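Local coordinates for protein CPn_0803/CP_1068/CPj0803/CpB0832 (Chlamydophila pneumoniae, PDB 3Q9D), which is of unassigned function but, as a coiled-coil-containing chlamydial protein, may serve as a needle-tip component of the type III secretion system, at residues Leu157-Val160 against Asp161-Phe165; Met168-Val171 against Gln172-Cys175; Ile178-Leu181 against Leu182-Leu186. All coordinates share one frame; numbering follows the deposited sequence.

Contact 1: residues Leu157-Val160 against Asp161-Phe165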
loop_
_atom_site.group_PDB
_atom_site.type_symbol
_atom_site.label_atom_id
_atom_site.label_comp_id
_atom_site.label_asym_id
_atom_site.label_seq_id
_atom_site.Cartn_x
_atom_site.Cartn_y
_atom_site.Cartn_z
ATOM N N LEU A 157 -8.645 2.161 -12.222
ATOM C CA LEU A 157 -8.466 3.602 -12.091
ATOM C C LEU A 157 -6.987 3.966 -12.006
ATOM O O LEU A 157 -6.387 3.323 -11.145
ATOM C CB LEU A 157 -9.208 4.124 -10.860
ATOM C CG LEU A 157 -10.736 4.127 -10.939
ATOM C CD1 LEU A 157 -11.223 5.224 -11.875
ATOM C CD2 LEU A 157 -11.254 2.769 -11.384
ATOM N N ALA A 158 -6.361 4.738 -12.895
ATOM C CA ALA A 158 -4.937 5.048 -12.767
ATOM C C ALA A 158 -4.833 6.539 -12.609
ATOM O O ALA A 158 -5.498 7.287 -13.337
ATOM C CB ALA A 158 -4.156 4.586 -14.029
ATOM N N ARG A 159 -4.012 6.978 -11.666
ATOM C CA ARG A 159 -3.787 8.404 -11.469
ATOM C C ARG A 159 -2.535 8.899 -12.189
ATOM O O ARG A 159 -1.707 8.103 -12.634
ATOM C CB ARG A 159 -3.675 8.704 -9.987
ATOM C CG ARG A 159 -4.880 8.215 -9.191
ATOM C CD ARG A 159 -4.890 8.737 -7.771
ATOM N NE ARG A 159 -3.586 8.598 -7.109
ATOM C CZ ARG A 159 -3.418 8.667 -5.789
ATOM N NH1 ARG A 159 -4.465 8.875 -4.998
ATOM N NH2 ARG A 159 -2.207 8.549 -5.254
ATOM N N VAL A 160 -2.407 10.214 -12.301
ATOM C CA VAL A 160 -1.210 10.834 -12.873
ATOM C C VAL A 160 0.071 10.317 -12.185
ATOM O O VAL A 160 1.109 10.175 -12.823
ATOM C CB VAL A 160 -1.271 12.394 -12.755
ATOM C CG1 VAL A 160 0.092 13.022 -13.049
ATOM C CG2 VAL A 160 -2.346 12.970 -13.688
ATOM N N ASP A 161 0.007 10.046 -10.885
ATOM C CA ASP A 161 1.193 9.536 -10.185
ATOM C C ASP A 161 1.467 8.041 -10.395
ATOM O O ASP A 161 2.419 7.504 -9.838
ATOM C CB ASP A 161 1.133 9.848 -8.685
ATOM C CG ASP A 161 0.020 9.077 -7.968
ATOM O OD1 ASP A 161 -0.635 8.221 -8.597
ATOM O OD2 ASP A 161 -0.194 9.326 -6.775
ATOM N N GLY A 162 0.664 7.376 -11.222
ATOM C CA GLY A 162 0.903 5.980 -11.523
ATOM C C GLY A 162 0.209 4.978 -10.614
ATOM O O GLY A 162 0.151 3.792 -10.920
ATOM N N GLN A 163 -0.350 5.435 -9.507
ATOM C CA GLN A 163 -1.053 4.507 -8.610
ATOM C C GLN A 163 -2.356 4.105 -9.259
ATOM O O GLN A 163 -2.963 4.895 -9.980
ATOM C CB GLN A 163 -1.336 5.186 -7.266
ATOM C CG GLN A 163 -0.042 5.634 -6.575
ATOM C CD GLN A 163 -0.218 5.890 -5.096
ATOM O OE1 GLN A 163 -1.078 5.283 -4.447
ATOM N NE2 GLN A 163 0.598 6.796 -4.549
ATOM N N GLU A 164 -2.762 2.866 -9.043
ATOM C CA GLU A 164 -3.979 2.338 -9.668
ATOM C C GLU A 164 -4.877 1.730 -8.601
ATOM O O GLU A 164 -4.409 1.344 -7.525
ATOM C CB GLU A 164 -3.615 1.243 -10.670
ATOM C CG GLU A 164 -2.762 1.731 -11.874
ATOM C CD GLU A 164 -2.359 0.579 -12.809
ATOM O OE1 GLU A 164 -2.284 -0.582 -12.333
ATOM O OE2 GLU A 164 -2.101 0.837 -14.011
ATOM N N PHE A 165 -6.155 1.593 -8.913
ATOM C CA PHE A 165 -7.081 0.998 -7.959
ATOM C C PHE A 165 -8.022 0.123 -8.758
ATOM O O PHE A 165 -8.550 0.564 -9.773
ATOM C CB PHE A 165 -7.867 2.104 -7.260
ATOM C CG PHE A 165 -8.613 1.662 -6.019
ATOM C CD1 PHE A 165 -7.930 1.132 -4.929
ATOM C CD2 PHE A 165 -9.988 1.851 -5.923
ATOM C CE1 PHE A 165 -8.605 0.782 -3.774
ATOM C CE2 PHE A 165 -10.680 1.510 -4.750
ATOM C CZ PHE A 165 -9.985 0.977 -3.685
#
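The guanidinium group of R159 meets the carboxylate of D161 at its edge: OD1 of D161 lies in the guanidinium plane, while OD2 is tilted 26° out of it. Q163 approaches obliquely, its side chain running beside that of R159 in the same direction, with Q163 CD 3.3 Å from R159 NH2. The guanidinium and carboxylate planes are 51° apart, and the two-point grip is uneven. R159 NH2 forms a salt bridge with D161 OD2 at 2.6 Å through the syn lone pair of that oxygen, whereas the bond from R159 NE to D161 OD1 is weak at 3.3 Å. A bend at chi3 of R159 (-47°) turns the guanidinium group back toward the turn.

These side chains sit on the tip of the β hairpin formed by strands 150-159 and 164-170. L157 and F165 are an antiparallel hydrogen-bonded pair, with L157 N to F165 O at 2.9 Å and a return bond from F165 N to L157 O. A158 and E164 follow as a non-hydrogen-bonded pair, touching where A158 CB meets E164 CG at 3.8 Å. R159 to G162 form a type I turn closed by G162 N on R159 O at 2.9 Å, and R159 N donates to Q163 O. Overlapping this turn, D161 OD1 accepts from Q163 N, two residues on, at 2.9 Å, an Asx turn.

Y68 OH of the same chain also bonds D161 OD2, and R159 NH1 bonds the L166 carbonyl of the second subunit; the E164 carboxylate is held by Y68 N and T69 OG1, both of the third subunit. The D161 carboxylate thus serves the turn backbone and the arginine together, and its negative charge probably offsets that of the largely buried guanidinium group at this subunit interface.

Contact 2: residues Met168-Val171 against Gln172-Cys175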
loop_
_atom_site.group_PDB
_atom_site.type_symbol
_atom_site.label_atom_id
_atom_site.label_comp_id
_atom_site.label_asym_id
_atom_site.label_seq_id
_atom_site.Cartn_x
_atom_site.Cartn_y
_atom_site.Cartn_z
ATOM N N MET A 168 -14.682 -3.247 -8.761
ATOM C CA MET A 168 -15.727 -4.014 -9.471
ATOM C C MET A 168 -17.046 -3.251 -9.390
ATOM O O MET A 168 -17.349 -2.628 -8.363
ATOM C CB MET A 168 -15.928 -5.439 -8.878
ATOM C CG MET A 168 -14.648 -6.257 -8.687
ATOM S SD MET A 168 -13.832 -6.691 -10.232
ATOM C CE MET A 168 -15.112 -7.648 -11.045
ATOM N N THR A 169 -17.839 -3.303 -10.463
ATOM C CA THR A 169 -19.163 -2.678 -10.480
ATOM C C THR A 169 -20.114 -3.586 -11.232
ATOM O O THR A 169 -19.732 -4.187 -12.235
ATOM C CB THR A 169 -19.150 -1.299 -11.207
ATOM O OG1 THR A 169 -18.554 -1.439 -12.513
ATOM C CG2 THR A 169 -18.376 -0.238 -10.406
ATOM N N ASP A 170 -21.355 -3.689 -10.774
ATOM C CA ASP A 170 -22.354 -4.348 -11.604
ATOM C C ASP A 170 -23.097 -3.238 -12.339
ATOM O O ASP A 170 -22.727 -2.079 -12.228
ATOM C CB ASP A 170 -23.293 -5.255 -10.788
ATOM C CG ASP A 170 -24.082 -4.496 -9.738
ATOM O OD1 ASP A 170 -24.105 -3.245 -9.791
ATOM O OD2 ASP A 170 -24.705 -5.152 -8.872
ATOM N N VAL A 171 -24.150 -3.572 -13.075
ATOM C CA VAL A 171 -24.795 -2.572 -13.909
ATOM C C VAL A 171 -25.490 -1.487 -13.073
ATOM O O VAL A 171 -25.480 -0.300 -13.422
ATOM C CB VAL A 171 -25.784 -3.243 -14.890
ATOM C CG1 VAL A 171 -26.851 -2.286 -15.303
ATOM C CG2 VAL A 171 -25.044 -3.769 -16.098
ATOM N N GLN A 172 -26.099 -1.888 -11.967
ATOM C CA GLN A 172 -26.698 -0.909 -11.089
ATOM C C GLN A 172 -25.660 0.025 -10.440
ATOM O O GLN A 172 -25.886 1.236 -10.380
ATOM C CB GLN A 172 -27.504 -1.586 -9.993
ATOM C CG GLN A 172 -28.236 -0.576 -9.131
ATOM C CD GLN A 172 -29.072 -1.237 -8.072
ATOM O OE1 GLN A 172 -28.664 -2.240 -7.474
ATOM N NE2 GLN A 172 -30.261 -0.690 -7.835
ATOM N N ASN A 173 -24.552 -0.529 -9.939
ATOM C CA ASN A 173 -23.458 0.304 -9.389
ATOM C C ASN A 173 -23.018 1.331 -10.428
ATOM O O ASN A 173 -22.712 2.482 -10.108
ATOM C CB ASN A 173 -22.194 -0.514 -9.080
ATOM C CG ASN A 173 -22.396 -1.572 -8.027
ATOM O OD1 ASN A 173 -21.818 -2.664 -8.120
ATOM N ND2 ASN A 173 -23.186 -1.258 -7.006
ATOM N N THR A 174 -22.915 0.885 -11.678
ATOM C CA THR A 174 -22.423 1.745 -12.734
ATOM C C THR A 174 -23.363 2.936 -12.919
ATOM O O THR A 174 -22.920 4.079 -13.050
ATOM C CB THR A 174 -22.260 0.973 -14.070
ATOM O OG1 THR A 174 -21.397 -0.153 -13.872
ATOM C CG2 THR A 174 -21.669 1.884 -15.146
ATOM N N CYS A 175 -24.661 2.655 -12.932
ATOM C CA CYS A 175 -25.685 3.684 -13.029
ATOM C C CYS A 175 -25.625 4.657 -11.843
ATOM O O CYS A 175 -25.741 5.866 -12.005
ATOM C CB CYS A 175 -27.062 3.023 -13.101
ATOM S SG CYS A 175 -28.439 4.162 -13.185
HETATM O O HOH W 1 -23.011 -4.826 -6.785
HETATM O O HOH W 2 -26.262 -3.504 -7.087
#
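Q172 meets D170 at a helix N-terminus, where strand 164-170 gives way to helix 171-190 and D170, at the N-cap position, forms a capping box with N173. Q172 CB lies 3.8 Å from D170 OD1, and its extended side chain carries OE1 to a water that also donates to D170 OD2.

N173 makes the reciprocal pair of bonds that defines the box. Its backbone N donates to D170 OD1 at 2.8 Å, almost straight and nearly along the C-O axis of the carboxylate. Its side-chain OD1 in turn accepts from D170 N at 2.9 Å, the donor being tilted 29° from the amide plane. The two side chains cross at about a right angle, although carboxylate and amide planes differ by just 20°. A second water donates to N173 OD1 and, weakly, to D170 OD2, which also has a salt bridge to R150 on strand 150-159.

T174 brings two donors to one acceptor, D170 O: its backbone N at 3.0 Å and its hydroxyl at 2.9 Å. With OG1 beside the backbone N (chi1 -56°), the hydroxyl reaches that carbonyl from above its plane. T169 OG1, bonded to N155 ND2, adds a weak bond to T174 OG1.

At C175 the regular helical pattern is under way, its N donating to V171 O at 3.1 Å.

Contact 3: residues Ile178-Leu181 against Leu182-Leu186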
loop_
_atom_site.group_PDB
_atom_site.type_symbol
_atom_site.label_atom_id
_atom_site.label_comp_id
_atom_site.label_asym_id
_atom_site.label_seq_id
_atom_site.Cartn_x
_atom_site.Cartn_y
_atom_site.Cartn_z
ATOM N N ILE A 178 -22.660 6.954 -12.288
ATOM C CA ILE A 178 -22.966 7.973 -13.288
ATOM C C ILE A 178 -23.840 9.092 -12.681
ATOM O O ILE A 178 -23.584 10.274 -12.885
ATOM C CB ILE A 178 -23.666 7.363 -14.537
ATOM C CG1 ILE A 178 -22.707 6.422 -15.284
ATOM C CG2 ILE A 178 -24.154 8.474 -15.474
ATOM C CD1 ILE A 178 -23.372 5.574 -16.374
ATOM N N ARG A 179 -24.846 8.709 -11.915
ATOM C CA ARG A 179 -25.794 9.681 -11.356
ATOM C C ARG A 179 -25.079 10.604 -10.364
ATOM O O ARG A 179 -25.260 11.834 -10.377
ATOM C CB ARG A 179 -26.933 8.939 -10.667
ATOM C CG ARG A 179 -28.077 9.823 -10.188
ATOM C CD ARG A 179 -28.963 9.042 -9.237
ATOM N NE ARG A 179 -28.149 8.368 -8.229
ATOM C CZ ARG A 179 -28.501 7.248 -7.605
ATOM N NH1 ARG A 179 -29.664 6.665 -7.887
ATOM N NH2 ARG A 179 -27.688 6.706 -6.701
ATOM N N HIS A 180 -24.248 9.999 -9.520
ATOM C CA HIS A 180 -23.415 10.732 -8.579
ATOM C C HIS A 180 -22.514 11.748 -9.294
ATOM O O HIS A 180 -22.461 12.916 -8.902
ATOM C CB HIS A 180 -22.569 9.760 -7.761
ATOM C CG HIS A 180 -21.579 10.432 -6.862
ATOM N ND1 HIS A 180 -21.867 10.762 -5.552
ATOM C CD2 HIS A 180 -20.299 10.818 -7.075
ATOM C CE1 HIS A 180 -20.803 11.331 -5.004
ATOM N NE2 HIS A 180 -19.844 11.374 -5.907
ATOM N N LEU A 181 -21.811 11.311 -10.338
ATOM C CA LEU A 181 -20.945 12.219 -11.094
ATOM C C LEU A 181 -21.711 13.321 -11.832
ATOM O O LEU A 181 -21.248 14.469 -11.892
ATOM C CB LEU A 181 -20.037 11.451 -12.058
ATOM C CG LEU A 181 -19.079 10.479 -11.364
ATOM C CD1 LEU A 181 -18.463 9.570 -12.423
ATOM C CD2 LEU A 181 -17.997 11.217 -10.544
ATOM N N LEU A 182 -22.882 12.990 -12.382
ATOM C CA LEU A 182 -23.733 14.027 -12.986
ATOM C C LEU A 182 -24.223 15.023 -11.933
ATOM O O LEU A 182 -24.234 16.230 -12.170
ATOM C CB LEU A 182 -24.948 13.406 -13.671
ATOM C CG LEU A 182 -24.712 12.753 -15.033
ATOM C CD1 LEU A 182 -26.004 12.103 -15.527
ATOM C CD2 LEU A 182 -24.224 13.787 -16.033
ATOM N N ALA A 183 -24.657 14.512 -10.783
ATOM C CA ALA A 183 -25.081 15.379 -9.691
ATOM C C ALA A 183 -23.971 16.386 -9.371
ATOM O O ALA A 183 -24.235 17.558 -9.111
ATOM C CB ALA A 183 -25.463 14.554 -8.440
ATOM N N ARG A 184 -22.724 15.929 -9.418
ATOM C CA ARG A 184 -21.582 16.795 -9.120
ATOM C C ARG A 184 -21.361 17.858 -10.185
ATOM O O ARG A 184 -21.015 18.993 -9.856
ATOM C CB ARG A 184 -20.306 15.974 -8.924
ATOM C CG ARG A 184 -20.421 14.897 -7.846
ATOM C CD ARG A 184 -20.452 15.458 -6.434
ATOM N NE ARG A 184 -21.744 16.011 -6.027
ATOM C CZ ARG A 184 -22.863 15.305 -5.852
ATOM N NH1 ARG A 184 -22.881 13.989 -6.065
ATOM N NH2 ARG A 184 -23.981 15.919 -5.468
ATOM N N LEU A 185 -21.556 17.508 -11.458
ATOM C CA LEU A 185 -21.443 18.521 -12.502
ATOM C C LEU A 185 -22.566 19.540 -12.372
ATOM O O LEU A 185 -22.383 20.718 -12.665
ATOM C CB LEU A 185 -21.489 17.907 -13.893
ATOM C CG LEU A 185 -20.299 17.043 -14.315
ATOM C CD1 LEU A 185 -20.524 16.635 -15.725
ATOM C CD2 LEU A 185 -18.986 17.812 -14.174
ATOM N N LEU A 186 -23.737 19.081 -11.960
ATOM C CA LEU A 186 -24.863 19.992 -11.782
ATOM C C LEU A 186 -24.569 20.988 -10.656
ATOM O O LEU A 186 -24.957 22.152 -10.723
ATOM C CB LEU A 186 -26.145 19.218 -11.513
ATOM C CG LEU A 186 -26.806 18.587 -12.743
ATOM C CD1 LEU A 186 -27.916 17.628 -12.317
ATOM C CD2 LEU A 186 -27.364 19.669 -13.654
#
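Helix 171-190 carries this contact on two successive turns, where H180 and R184 stand four residues apart and regular i to i+4 backbone bonds tie 178-181 to 182-186. The arginine places NH1 over one face of the imidazole ring, 3.4 Å above its plane and offset toward the rim. Ring and guanidinium planes are 60° apart, which rules out a parallel stack, and the two side chains slant across one another.

The torsions account for this meeting. H180 CG is anti to the backbone N (chi1 174°), and R184 bends at both chi2 and chi3, folding its guanidinium group back along the helix to the ring. In the process R184 CG comes to 3.0 Å from H180 O, the carbonyl that accepts R184 N at 3.1 Å. H180 NE2 has its hydrogen bond with S142 OG of the second subunit, a fixed point that would limit rotation of the ring beneath the arginine. R184 NH2 has a long, weak ion pair with E187.

I178 and L182 form an apolar strip directed elsewhere around the helix. Their side chains run alongside each other in the same direction, and on the second subunit they pack against L208 and F212 respectively, while L181 packs on L177 of that subunit. This is consistent with helix 171-190 contributing to a coiled-coil-like subunit interface. Within the strip, the closest side-chain approach is I178 CG2 to L182 CD1, at 4.1 Å.

How the contacts relate
The three contacts follow one another in series along the chain, from hairpin to helix. Contacts 1 and 2 share strand 164-170 and lie about 21 Å apart between centres, the first at the hairpin turn and the second at the strand's far end. Contacts 2 and 3 share helix 171-190, their centres about 15 Å apart. Contact 3 is about 22 Å from contact 1 between centres, and their nearest atoms are about 8 Å apart without touching. All three reach the second subunit, and contact 1 also reaches a third, so this one continuous run of strand and helix contributes repeatedly to the six-chain assembly.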